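Local coordinates for protein Cbs-cp12 (Microcystis aeruginosa PCC 7806, PDB 5NMU) that probably takes part in the redox regulation of photosynthesis, as a hexameric fusion of paired CBS domains with a CP12 domain, at residues E143-D148 against D168-L173. Numbering follows the deposited sequence.
Sequences EAARED and DVVEEL
Glu-143 OE2, on the turn of helix that brings Ala-145 against Val-170, is gripped by two groups of a neighbouring subunit: a salt bridge from Arg-44 and a weak hydrogen bond with Ser-21. Its CB starts away from segment 168-173, and the carboxylate reaches that other subunit, where OE1 also meets Arg-19; the contact between the helices is left to Ala-145, Val-169, Val-170 and Leu-173, with the stem of Arg-146 at the margin. The methyl of Ala-145 lies 3.8 Å from Val-170 CG2 and 3.9 Å from Leu-173 CD1, with Val-169 CG1 somewhat farther off. A one-carbon side chain suits this place, since the CA atoms of Ala-145 and Val-170 are 5.7 Å apart. The two segments belong to the antiparallel helical hairpin of the CP12 domain, their axes inclined at 161° and 8.8 Å apart at closest approach; the disulfide Cys-153 to Cys-163 ties the same two helices together. Val-170 uses both branches. CG2, anti to its own carbonyl carbon, presses on the backbone, 3.5 Å from the carbonyl carbon of Ala-145, and CG1 meets Arg-146 CG at 3.7 Å. Arginine fits this margin because its aliphatic stem packs across the valine at about a right angle, while a bend at chi3 (67°) brings NH1 to 4.2 Å from Val-170 CG1; the Arg-146 side chain also touches Trp-167 and Gln-174 of helix 161-178.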
loop_
_atom_site.group_PDB
_atom_site.type_symbol
_atom_site.label_atom_id
_atom_site.label_comp_id
_atom_site.label_asym_id
_atom_site.label_seq_id
_atom_site.Cartn_x
_atom_site.Cartn_y
_atom_site.Cartn_z
ATOM N N GLU A 143 -30.359 0.914 -14.918
ATOM C CA GLU A 143 -30.900 -0.403 -15.131
ATOM C C GLU A 143 -31.278 -1.006 -13.752
ATOM O O GLU A 143 -32.395 -1.499 -13.585
ATOM C CB GLU A 143 -29.946 -1.261 -15.972
ATOM C CG GLU A 143 -30.502 -2.639 -16.384
ATOM C CD GLU A 143 -29.568 -3.419 -17.356
ATOM O OE1 GLU A 143 -30.055 -4.422 -17.966
ATOM O OE2 GLU A 143 -28.351 -3.065 -17.496
ATOM N N ALA A 144 -30.398 -0.916 -12.758
ATOM C CA ALA A 144 -30.759 -1.415 -11.419
ATOM C C ALA A 144 -31.985 -0.728 -10.794
ATOM O O ALA A 144 -32.830 -1.368 -10.129
ATOM C CB ALA A 144 -29.539 -1.373 -10.435
ATOM N N ALA A 145 -32.067 0.567 -10.993
ATOM C CA ALA A 145 -33.117 1.322 -10.392
ATOM C C ALA A 145 -34.497 1.021 -11.060
ATOM O O ALA A 145 -35.546 1.073 -10.407
ATOM C CB ALA A 145 -32.794 2.787 -10.485
ATOM N N ARG A 146 -34.464 0.705 -12.343
ATOM C CA ARG A 146 -35.645 0.266 -13.069
ATOM C C ARG A 146 -36.147 -1.107 -12.587
ATOM O O ARG A 146 -37.377 -1.284 -12.364
ATOM C CB ARG A 146 -35.398 0.241 -14.589
ATOM C CG ARG A 146 -35.229 1.628 -15.238
ATOM C CD ARG A 146 -34.859 1.542 -16.720
ATOM N NE ARG A 146 -36.017 0.994 -17.360
ATOM C CZ ARG A 146 -37.055 1.706 -17.831
ATOM N NH1 ARG A 146 -37.068 3.046 -17.814
ATOM N NH2 ARG A 146 -38.082 1.057 -18.332
ATOM N N GLU A 147 -35.231 -2.058 -12.387
ATOM C CA GLU A 147 -35.606 -3.317 -11.734
ATOM C C GLU A 147 -36.184 -3.103 -10.356
ATOM O O GLU A 147 -37.167 -3.730 -10.038
ATOM C CB GLU A 147 -34.454 -4.307 -11.647
ATOM C CG GLU A 147 -34.027 -4.796 -13.008
ATOM C CD GLU A 147 -32.962 -5.869 -12.954
ATOM O OE1 GLU A 147 -32.793 -6.496 -11.898
ATOM O OE2 GLU A 147 -32.270 -6.061 -13.975
ATOM N N ASP A 148 -35.589 -2.226 -9.541
ATOM C CA ASP A 148 -36.162 -1.920 -8.209
ATOM C C ASP A 148 -37.549 -1.369 -8.339
ATOM O O ASP A 148 -38.415 -1.716 -7.543
ATOM C CB ASP A 148 -35.370 -0.884 -7.426
ATOM C CG ASP A 148 -33.996 -1.393 -6.958
ATOM O OD1 ASP A 148 -33.778 -2.602 -6.831
ATOM O OD2 ASP A 148 -33.078 -0.562 -6.760
ATOM N N ASP A 168 -39.225 7.775 -9.568
ATOM C CA ASP A 168 -38.525 9.068 -9.481
ATOM C C ASP A 168 -36.985 8.927 -9.355
ATOM O O ASP A 168 -36.241 9.732 -9.902
ATOM C CB ASP A 168 -39.087 9.972 -8.383
ATOM C CG ASP A 168 -40.434 10.678 -8.789
ATOM O OD1 ASP A 168 -40.781 10.956 -9.994
ATOM O OD2 ASP A 168 -41.154 10.976 -7.825
ATOM N N VAL A 169 -36.515 7.887 -8.684
ATOM C CA VAL A 169 -35.053 7.546 -8.698
ATOM C C VAL A 169 -34.619 7.319 -10.151
ATOM O O VAL A 169 -33.641 7.909 -10.593
ATOM C CB VAL A 169 -34.723 6.312 -7.829
ATOM C CG1 VAL A 169 -33.211 5.980 -7.871
ATOM C CG2 VAL A 169 -35.185 6.534 -6.387
ATOM N N VAL A 170 -35.396 6.547 -10.935
ATOM C CA VAL A 170 -35.023 6.313 -12.354
ATOM C C VAL A 170 -34.978 7.614 -13.175
ATOM O O VAL A 170 -34.018 7.881 -13.939
ATOM C CB VAL A 170 -35.964 5.307 -13.060
ATOM C CG1 VAL A 170 -35.653 5.199 -14.548
ATOM C CG2 VAL A 170 -35.880 3.958 -12.355
ATOM N N GLU A 171 -36.030 8.397 -13.009
ATOM C CA GLU A 171 -36.192 9.640 -13.732
ATOM C C GLU A 171 -34.965 10.569 -13.508
ATOM O O GLU A 171 -34.372 11.064 -14.466
ATOM C CB GLU A 171 -37.561 10.300 -13.371
ATOM C CG GLU A 171 -37.534 11.840 -13.245
ATOM C CD GLU A 171 -38.913 12.541 -13.352
ATOM O OE1 GLU A 171 -39.054 13.294 -14.342
ATOM O OE2 GLU A 171 -39.814 12.372 -12.453
ATOM N N GLU A 172 -34.616 10.797 -12.247
ATOM C CA GLU A 172 -33.477 11.648 -11.883
ATOM C C GLU A 172 -32.198 11.144 -12.511
ATOM O O GLU A 172 -31.485 11.919 -13.151
ATOM C CB GLU A 172 -33.341 11.765 -10.350
ATOM C CG GLU A 172 -34.505 12.538 -9.681
ATOM C CD GLU A 172 -34.570 13.993 -10.150
ATOM O OE1 GLU A 172 -33.552 14.703 -9.934
ATOM O OE2 GLU A 172 -35.601 14.420 -10.767
ATOM N N LEU A 173 -31.939 9.837 -12.390
ATOM C CA LEU A 173 -30.748 9.242 -13.007
ATOM C C LEU A 173 -30.801 9.428 -14.529
ATOM O O LEU A 173 -29.782 9.749 -15.114
ATOM C CB LEU A 173 -30.552 7.766 -12.645
ATOM C CG LEU A 173 -30.316 7.434 -11.151
ATOM C CD1 LEU A 173 -30.524 5.958 -10.896
ATOM C CD2 LEU A 173 -28.924 7.828 -10.656
#